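Local coordinates for isochorismatase family protein family (Burkholderia thailandensis, PDB 3TXY), which is of unknown function but probably acts as a hydrolase of the isochorismatase family, related to the cysteine hydrolases, at residues T13-A18 with R124-I129; S142-A147 with Q175-L180; N153-S158 with Q182-A187. One frame throughout, in Å; residues are numbered along the deposited sequence.

Interaction 1: T13-A18 with R124-I129; sequences TVALVA and RGITDI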
loop_
_atom_site.group_PDB
_atom_site.type_symbol
_atom_site.label_atom_id
_atom_site.label_comp_id
_atom_site.label_asym_id
_atom_site.label_seq_id
_atom_site.Cartn_x
_atom_site.Cartn_y
_atom_site.Cartn_z
ATOM N N THR A 13 -21.668 11.616 -1.788
ATOM C CA THR A 13 -20.766 11.858 -0.672
ATOM C C THR A 13 -19.329 11.566 -1.105
ATOM O O THR A 13 -18.714 10.575 -0.680
ATOM C CB THR A 13 -21.205 10.969 0.510
ATOM O OG1 THR A 13 -21.471 9.617 0.058
ATOM C CG2 THR A 13 -22.465 11.538 1.120
ATOM N N VAL A 14 -18.820 12.426 -1.982
ATOM C CA VAL A 14 -17.528 12.231 -2.621
ATOM C C VAL A 14 -16.597 13.428 -2.395
ATOM O O VAL A 14 -17.030 14.565 -2.422
ATOM C CB VAL A 14 -17.680 11.958 -4.146
ATOM C CG1 VAL A 14 -18.244 13.174 -4.871
ATOM C CG2 VAL A 14 -16.349 11.517 -4.756
ATOM N N ALA A 15 -15.322 13.127 -2.174
ATOM C CA ALA A 15 -14.248 14.101 -2.043
ATOM C C ALA A 15 -13.161 13.905 -3.100
ATOM O O ALA A 15 -12.905 12.781 -3.562
ATOM C CB ALA A 15 -13.635 14.013 -0.645
ATOM N N LEU A 16 -12.538 15.022 -3.480
ATOM C CA LEU A 16 -11.351 15.045 -4.341
ATOM C C LEU A 16 -10.126 15.080 -3.428
ATOM O O LEU A 16 -10.042 15.922 -2.544
ATOM C CB LEU A 16 -11.343 16.288 -5.247
ATOM C CG LEU A 16 -10.254 16.360 -6.333
ATOM C CD1 LEU A 16 -10.426 15.298 -7.415
ATOM C CD2 LEU A 16 -10.245 17.744 -6.983
ATOM N N VAL A 17 -9.195 14.147 -3.629
ATOM C CA VAL A 17 -7.969 14.069 -2.834
ATOM C C VAL A 17 -6.783 14.079 -3.799
ATOM O O VAL A 17 -6.664 13.190 -4.636
ATOM C CB VAL A 17 -7.931 12.791 -1.977
ATOM C CG1 VAL A 17 -6.613 12.696 -1.191
ATOM C CG2 VAL A 17 -9.131 12.775 -1.035
ATOM N N ALA A 18 -5.937 15.098 -3.692
ATOM C CA ALA A 18 -4.857 15.340 -4.646
ATOM C C ALA A 18 -3.519 15.201 -3.942
ATOM O O ALA A 18 -3.270 15.898 -2.946
ATOM C CB ALA A 18 -4.991 16.754 -5.218
ATOM N N ARG A 124 -16.821 14.644 7.485
ATOM C CA ARG A 124 -17.487 15.320 6.381
ATOM C C ARG A 124 -18.476 14.378 5.680
ATOM O O ARG A 124 -19.050 14.723 4.654
ATOM C CB ARG A 124 -16.416 15.852 5.433
ATOM C CG ARG A 124 -15.622 16.980 6.050
ATOM C CD ARG A 124 -14.436 17.408 5.194
ATOM N NE ARG A 124 -13.572 18.330 5.911
ATOM C CZ ARG A 124 -13.724 19.655 5.948
ATOM N NH1 ARG A 124 -14.709 20.251 5.301
ATOM N NH2 ARG A 124 -12.872 20.399 6.638
ATOM N N GLY A 125 -18.635 13.175 6.235
ATOM C CA GLY A 125 -19.580 12.185 5.740
ATOM C C GLY A 125 -19.203 11.563 4.410
ATOM O O GLY A 125 -20.068 11.138 3.677
ATOM N N ILE A 126 -17.904 11.510 4.098
ATOM C CA ILE A 126 -17.450 11.094 2.766
ATOM C C ILE A 126 -17.288 9.575 2.650
ATOM O O ILE A 126 -16.664 8.937 3.506
ATOM C CB ILE A 126 -16.108 11.760 2.415
ATOM C CG1 ILE A 126 -16.260 13.292 2.403
ATOM C CG2 ILE A 126 -15.570 11.230 1.092
ATOM C CD1 ILE A 126 -17.303 13.838 1.438
ATOM N N THR A 127 -17.845 9.003 1.585
ATOM C CA THR A 127 -17.772 7.565 1.347
ATOM C C THR A 127 -16.884 7.207 0.150
ATOM O O THR A 127 -16.401 6.082 0.062
ATOM C CB THR A 127 -19.176 6.995 1.076
ATOM O OG1 THR A 127 -19.712 7.634 -0.090
ATOM C CG2 THR A 127 -20.092 7.241 2.274
ATOM N N ASP A 128 -16.671 8.174 -0.758
ATOM C CA ASP A 128 -16.024 7.959 -2.035
ATOM C C ASP A 128 -14.882 8.982 -2.154
ATOM O O ASP A 128 -15.061 10.157 -1.816
ATOM C CB ASP A 128 -17.001 8.209 -3.201
ATOM C CG ASP A 128 -18.131 7.164 -3.308
ATOM O OD1 ASP A 128 -18.592 6.625 -2.272
ATOM O OD2 ASP A 128 -18.588 6.920 -4.454
ATOM N N ILE A 129 -13.720 8.545 -2.622
ATOM C CA ILE A 129 -12.634 9.481 -2.930
ATOM C C ILE A 129 -12.211 9.382 -4.390
ATOM O O ILE A 129 -12.119 8.290 -4.960
ATOM C CB ILE A 129 -11.411 9.407 -1.968
ATOM C CG1 ILE A 129 -10.614 8.108 -2.100
ATOM C CG2 ILE A 129 -11.843 9.611 -0.519
ATOM C CD1 ILE A 129 -9.322 8.131 -1.278
#

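Interaction 2: S142-A147 with Q175-L180; sequences STAREA and QIFPKL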
loop_
_atom_site.group_PDB
_atom_site.type_symbol
_atom_site.label_atom_id
_atom_site.label_comp_id
_atom_site.label_asym_id
_atom_site.label_seq_id
_atom_site.Cartn_x
_atom_site.Cartn_y
_atom_site.Cartn_z
ATOM N N SER A 142 -0.268 4.075 -2.463
ATOM C CA SER A 142 -0.311 3.787 -1.023
ATOM C C SER A 142 -1.584 4.355 -0.389
ATOM O O SER A 142 -2.211 3.710 0.463
ATOM C CB SER A 142 0.917 4.340 -0.315
ATOM O OG SER A 142 2.057 3.508 -0.509
ATOM N N THR A 143 -1.972 5.555 -0.816
ATOM C CA THR A 143 -3.206 6.156 -0.331
ATOM C C THR A 143 -4.413 5.343 -0.812
ATOM O O THR A 143 -5.349 5.087 -0.028
ATOM C CB THR A 143 -3.323 7.625 -0.818
ATOM O OG1 THR A 143 -2.164 8.366 -0.384
ATOM C CG2 THR A 143 -4.603 8.273 -0.277
ATOM N N ALA A 144 -4.378 4.932 -2.084
ATOM C CA ALA A 144 -5.445 4.128 -2.694
ATOM C C ALA A 144 -5.620 2.782 -1.957
ATOM O O ALA A 144 -6.736 2.393 -1.589
ATOM C CB ALA A 144 -5.143 3.886 -4.173
ATOM N N ARG A 145 -4.507 2.089 -1.743
ATOM C CA ARG A 145 -4.531 0.835 -1.010
ATOM C C ARG A 145 -5.113 0.968 0.400
ATOM O O ARG A 145 -5.943 0.177 0.821
ATOM C CB ARG A 145 -3.119 0.277 -0.924
ATOM C CG ARG A 145 -2.657 -0.358 -2.227
ATOM C CD ARG A 145 -1.224 -0.862 -2.080
ATOM N NE ARG A 145 -0.702 -1.447 -3.312
ATOM C CZ ARG A 145 -0.515 -2.745 -3.546
ATOM N NH1 ARG A 145 -0.786 -3.664 -2.627
ATOM N NH2 ARG A 145 -0.026 -3.115 -4.724
ATOM N N GLU A 146 -4.671 1.983 1.130
ATOM C CA GLU A 146 -5.149 2.191 2.483
ATOM C C GLU A 146 -6.617 2.628 2.505
ATOM O O GLU A 146 -7.358 2.231 3.385
ATOM C CB GLU A 146 -4.253 3.194 3.218
ATOM C CG GLU A 146 -4.646 3.356 4.674
ATOM C CD GLU A 146 -3.516 3.841 5.586
ATOM O OE1 GLU A 146 -3.766 3.887 6.802
ATOM O OE2 GLU A 146 -2.401 4.173 5.123
ATOM N N ALA A 147 -7.013 3.470 1.549
ATOM C CA ALA A 147 -8.400 3.960 1.483
ATOM C C ALA A 147 -9.368 2.801 1.246
ATOM O O ALA A 147 -10.423 2.685 1.876
ATOM C CB ALA A 147 -8.533 5.000 0.391
ATOM N N GLN A 175 -3.182 -3.454 -13.362
ATOM C CA GLN A 175 -2.931 -4.642 -12.527
ATOM C C GLN A 175 -3.327 -4.464 -11.049
ATOM O O GLN A 175 -3.593 -5.454 -10.379
ATOM C CB GLN A 175 -1.464 -5.092 -12.604
ATOM C CG GLN A 175 -0.953 -5.405 -14.000
ATOM C CD GLN A 175 -1.650 -6.577 -14.651
ATOM O OE1 GLN A 175 -1.783 -7.657 -14.057
ATOM N NE2 GLN A 175 -2.082 -6.384 -15.893
ATOM N N ILE A 176 -3.347 -3.228 -10.555
ATOM C CA ILE A 176 -3.623 -2.961 -9.146
ATOM C C ILE A 176 -4.912 -2.211 -8.926
ATOM O O ILE A 176 -5.764 -2.673 -8.224
ATOM C CB ILE A 176 -2.501 -2.147 -8.454
ATOM C CG1 ILE A 176 -1.131 -2.809 -8.652
ATOM C CG2 ILE A 176 -2.822 -1.999 -6.966
ATOM C CD1 ILE A 176 -1.012 -4.210 -8.075
ATOM N N PHE A 177 -5.034 -1.020 -9.493
ATOM C CA PHE A 177 -6.157 -0.155 -9.169
ATOM C C PHE A 177 -7.538 -0.757 -9.479
ATOM O O PHE A 177 -8.467 -0.547 -8.704
ATOM C CB PHE A 177 -6.006 1.198 -9.838
ATOM C CG PHE A 177 -4.842 2.014 -9.330
ATOM C CD1 PHE A 177 -4.235 1.750 -8.105
ATOM C CD2 PHE A 177 -4.401 3.099 -10.068
ATOM C CE1 PHE A 177 -3.182 2.536 -7.660
ATOM C CE2 PHE A 177 -3.356 3.878 -9.630
ATOM C CZ PHE A 177 -2.745 3.607 -8.424
ATOM N N PRO A 178 -7.679 -1.487 -10.605
ATOM C CA PRO A 178 -8.991 -2.109 -10.878
ATOM C C PRO A 178 -9.442 -3.088 -9.792
ATOM O O PRO A 178 -10.639 -3.358 -9.688
ATOM C CB PRO A 178 -8.770 -2.834 -12.215
ATOM C CG PRO A 178 -7.642 -2.112 -12.853
ATOM C CD PRO A 178 -6.734 -1.740 -11.708
ATOM N N LYS A 179 -8.509 -3.609 -8.994
ATOM C CA LYS A 179 -8.838 -4.531 -7.913
ATOM C C LYS A 179 -9.250 -3.872 -6.588
ATOM O O LYS A 179 -9.846 -4.552 -5.710
ATOM C CB LYS A 179 -7.681 -5.492 -7.663
ATOM C CG LYS A 179 -7.298 -6.280 -8.899
ATOM C CD LYS A 179 -5.973 -6.974 -8.741
ATOM C CE LYS A 179 -5.728 -7.986 -9.862
ATOM N NZ LYS A 179 -4.293 -8.212 -10.151
ATOM N N LEU A 180 -8.938 -2.582 -6.447
ATOM C CA LEU A 180 -9.214 -1.852 -5.222
ATOM C C LEU A 180 -10.157 -0.668 -5.476
ATOM O O LEU A 180 -10.558 0.015 -4.545
ATOM C CB LEU A 180 -7.901 -1.433 -4.530
ATOM C CG LEU A 180 -6.923 -0.539 -5.285
ATOM C CD1 LEU A 180 -7.518 0.821 -5.655
ATOM C CD2 LEU A 180 -5.604 -0.342 -4.513
#

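Interaction 3: N153-S158 with Q182-A187; sequences NVVVVS and QVATAA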
loop_
_atom_site.group_PDB
_atom_site.type_symbol
_atom_site.label_atom_id
_atom_site.label_comp_id
_atom_site.label_asym_id
_atom_site.label_seq_id
_atom_site.Cartn_x
_atom_site.Cartn_y
_atom_site.Cartn_z
ATOM N N ASN A 153 -14.881 3.938 -1.296
ATOM C CA ASN A 153 -14.919 3.699 -2.746
ATOM C C ASN A 153 -13.879 4.616 -3.387
ATOM O O ASN A 153 -13.962 5.849 -3.262
ATOM C CB ASN A 153 -16.291 3.973 -3.320
ATOM C CG ASN A 153 -17.349 3.111 -2.689
ATOM O OD1 ASN A 153 -17.387 1.890 -2.907
ATOM N ND2 ASN A 153 -18.210 3.731 -1.890
ATOM N N VAL A 154 -12.875 4.012 -4.012
ATOM C CA VAL A 154 -11.749 4.762 -4.581
ATOM C C VAL A 154 -11.857 4.832 -6.108
ATOM O O VAL A 154 -12.075 3.818 -6.777
ATOM C CB VAL A 154 -10.400 4.119 -4.228
ATOM C CG1 VAL A 154 -9.238 4.905 -4.847
ATOM C CG2 VAL A 154 -10.219 3.977 -2.710
ATOM N N VAL A 155 -11.683 6.036 -6.643
ATOM C CA VAL A 155 -11.585 6.263 -8.067
ATOM C C VAL A 155 -10.246 6.949 -8.321
ATOM O O VAL A 155 -9.941 7.995 -7.714
ATOM C CB VAL A 155 -12.742 7.150 -8.578
ATOM C CG1 VAL A 155 -12.637 7.363 -10.092
ATOM C CG2 VAL A 155 -14.077 6.519 -8.192
ATOM N N VAL A 156 -9.450 6.379 -9.217
ATOM C CA VAL A 156 -8.183 6.987 -9.628
ATOM C C VAL A 156 -8.303 7.597 -11.035
ATOM O O VAL A 156 -8.812 6.967 -11.957
ATOM C CB VAL A 156 -7.030 5.985 -9.580
ATOM C CG1 VAL A 156 -5.713 6.682 -9.862
ATOM C CG2 VAL A 156 -6.986 5.337 -8.209
ATOM N N VAL A 157 -7.832 8.835 -11.168
ATOM C CA VAL A 157 -8.002 9.608 -12.391
ATOM C C VAL A 157 -6.776 9.434 -13.280
ATOM O O VAL A 157 -5.716 10.025 -13.033
ATOM C CB VAL A 157 -8.239 11.115 -12.103
ATOM C CG1 VAL A 157 -8.433 11.883 -13.404
ATOM C CG2 VAL A 157 -9.445 11.300 -11.173
ATOM N N SER A 158 -6.950 8.651 -14.346
ATOM C CA SER A 158 -5.843 8.205 -15.167
ATOM C C SER A 158 -5.040 9.338 -15.799
ATOM O O SER A 158 -3.797 9.263 -15.890
ATOM C CB SER A 158 -6.333 7.233 -16.256
ATOM O OG SER A 158 -7.306 7.826 -17.066
ATOM N N GLN A 182 -11.908 2.001 -8.971
ATOM C CA GLN A 182 -12.268 2.294 -10.367
ATOM C C GLN A 182 -11.269 3.262 -10.999
ATOM O O GLN A 182 -10.803 4.181 -10.344
ATOM C CB GLN A 182 -13.655 2.943 -10.434
ATOM C CG GLN A 182 -14.778 2.169 -9.783
ATOM C CD GLN A 182 -16.085 2.962 -9.800
ATOM O OE1 GLN A 182 -16.812 2.966 -10.806
ATOM N NE2 GLN A 182 -16.382 3.629 -8.697
ATOM N N VAL A 183 -10.949 3.029 -12.264
ATOM C CA VAL A 183 -10.043 3.882 -13.027
ATOM C C VAL A 183 -10.862 4.609 -14.085
ATOM O O VAL A 183 -11.642 3.988 -14.811
ATOM C CB VAL A 183 -8.901 3.065 -13.653
ATOM C CG1 VAL A 183 -7.918 3.950 -14.397
ATOM C CG2 VAL A 183 -8.148 2.284 -12.571
ATOM N N ALA A 184 -10.733 5.927 -14.136
ATOM C CA ALA A 184 -11.516 6.733 -15.074
ATOM C C ALA A 184 -10.744 7.991 -15.432
ATOM O O ALA A 184 -9.787 8.344 -14.748
ATOM C CB ALA A 184 -12.852 7.090 -14.442
ATOM N N THR A 185 -11.144 8.651 -16.516
ATOM C CA THR A 185 -10.561 9.933 -16.881
ATOM C C THR A 185 -11.252 11.059 -16.091
ATOM O O THR A 185 -12.366 10.896 -15.589
ATOM C CB THR A 185 -10.724 10.206 -18.391
ATOM O OG1 THR A 185 -12.116 10.355 -18.696
ATOM C CG2 THR A 185 -10.107 9.075 -19.247
ATOM N N ALA A 186 -10.583 12.201 -15.990
ATOM C CA ALA A 186 -11.163 13.404 -15.410
ATOM C C ALA A 186 -12.537 13.747 -15.996
ATOM O O ALA A 186 -13.450 14.109 -15.258
ATOM C CB ALA A 186 -10.211 14.586 -15.613
ATOM N N ALA A 187 -12.665 13.658 -17.319
ATOM C CA ALA A 187 -13.940 13.925 -17.998
ATOM C C ALA A 187 -15.029 12.934 -17.575
ATOM O O ALA A 187 -16.184 13.334 -17.385
ATOM C CB ALA A 187 -13.753 13.887 -19.524
HETATM O O HOH W 1 -14.797 2.876 -6.326
#

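Interaction 1: T13-A18 with R124-I129
The carbonyl oxygen of T13 takes two backbone N-H groups where strands 14-19 and 128-134 begin to pair in the parallel sheet. T127 N donates to T13 O at 2.9 Å, and D128 N reaches the same oxygen over a longer 3.2 Å, a worked example of how one shared carbonyl can start a parallel pair. One step on, D128 O accepts A15 N at 3.0 Å, and the CA-H of V14 also leans on that oxygen. The parallel pairs are V14 with D128 and A15 with I129.

Beside these backbone bonds, the hydroxyls of T13 and T127 meet at 2.7 Å between their OG1 atoms. T127 holds its OG1 between its backbone N and carbonyl carbon (chi1 61°), from where it donates to D128 OD1 from above the carboxylate plane. The carboxylate has further partners: N153 ND2 on OD1 and N11 N on OD2. On the sheet face of A15 and I129 the contact is apolar, with A15 CB resting 3.8 Å from I126 CG2 and V17 CG2 lying 4.2 Å from I129 CB. I126 follows G125, whose positive phi closes helix 117-123 in a Schellman motif. The buried D128 carboxylate thus collects several donors, an environment that would probably favour its ionised form and ties the strand start to the N-terminal loop.

Interaction 2: S142-A147 with Q175-L180
L180 of helix 166-180 lies against A144 and the aliphatic stem of R145 on helix 136-149, spreading its two methyls over them: CD1 lies 4.2 Å from A144 CB, and CD2 sits 3.7 Å from R145 CG. Its CG stands between the backbone N and the carbonyl carbon (chi1 60°), which carries the branch toward that surface. A144 CB also meets F177 CE1 at 4.2 Å, approaching the ring obliquely. The axes of the two short segments run 10.3 Å apart and cross at 27°, both heading the same way.

An arginine guanidinium meets the I176 methyls obliquely. With chi2 and chi3 both near 180°, R145 stretches out and carries this group past I176, NH2 3.7 Å from I176 CD1. No hydrogen bond crosses between the segments; R145 NH2 is held by E141 of the same helix in a salt bridge and by N137 O of the second subunit, NH1 by S142 OG of that subunit.

Within helix 166-180, K179 NZ donates to Q175 O at 2.9 Å, spanning a kink at 178 and 179. The example illustrates a divided chemistry: apolar contact, guanidinium against I176 included, makes the joint, while the guanidinium's hydrogen bonds and ion pair go to E141 and the second subunit.

Interaction 3: N153-S158 with Q182-A187
V154 O is gripped by Q182 N at 2.9 Å and by a water that donates to it, at the start of a parallel strand pair closing the beta-alpha-beta unit of strand 153-162, helix 166-180 and strand 182-184. The same water accepts from Q182 NE2, so it links the strand carbonyl to the glutamine amide. With chi2 175°, the side chain runs straight out from CG to the amide; NE2 also donates to T9 O and packs 3.7 Å from V155 CG2.

Farther along, the backbone bonds pass from strand to strand, illustrating how such a unit is closed. V156 N meets Q182 O at 2.8 Å, A184 N donates to V156 O, and S158 N closes the series on A184 O at 2.9 Å. S158 OG lies 3.4 Å from A184 O, at best a weak bond.

V156 and V183 face helix 166-180, packing on F177, whereas V155, V157, Q182 and A184 occupy the opposite face. N153 and V183 both bond to the second subunit, through N153 OD1 to K74 N and V183 N to D76 OD2. Past the strand, T185 is the N-cap of helix 186-194, and V157 CG1, anti to its backbone N (chi1 -179°), reaches the first turn of that helix, 3.4 Å from A186 N.

From the N terminus, interaction 1 closes a loop of 105 residues, seating strand 14-19 beside strand 128-134 before either of the others opens. Helix 136-149 then follows strand 128-134, and the chain passes through strand 153-162 and helix 166-180 to strand 182-184. Interaction 2 closes a loop of 27 residues and interaction 3 one of 23; the two cross, since 153-158 lies between 142-147 and 175-180, and 182-187 comes after both. Interactions 1 and 3 share the sheet: strands 128-134 and 153-162 are neighbours, with probable backbone bonds joining I129 to N153 and V155. The helix pair lies against this sheet, A147 packing on I129 and V154.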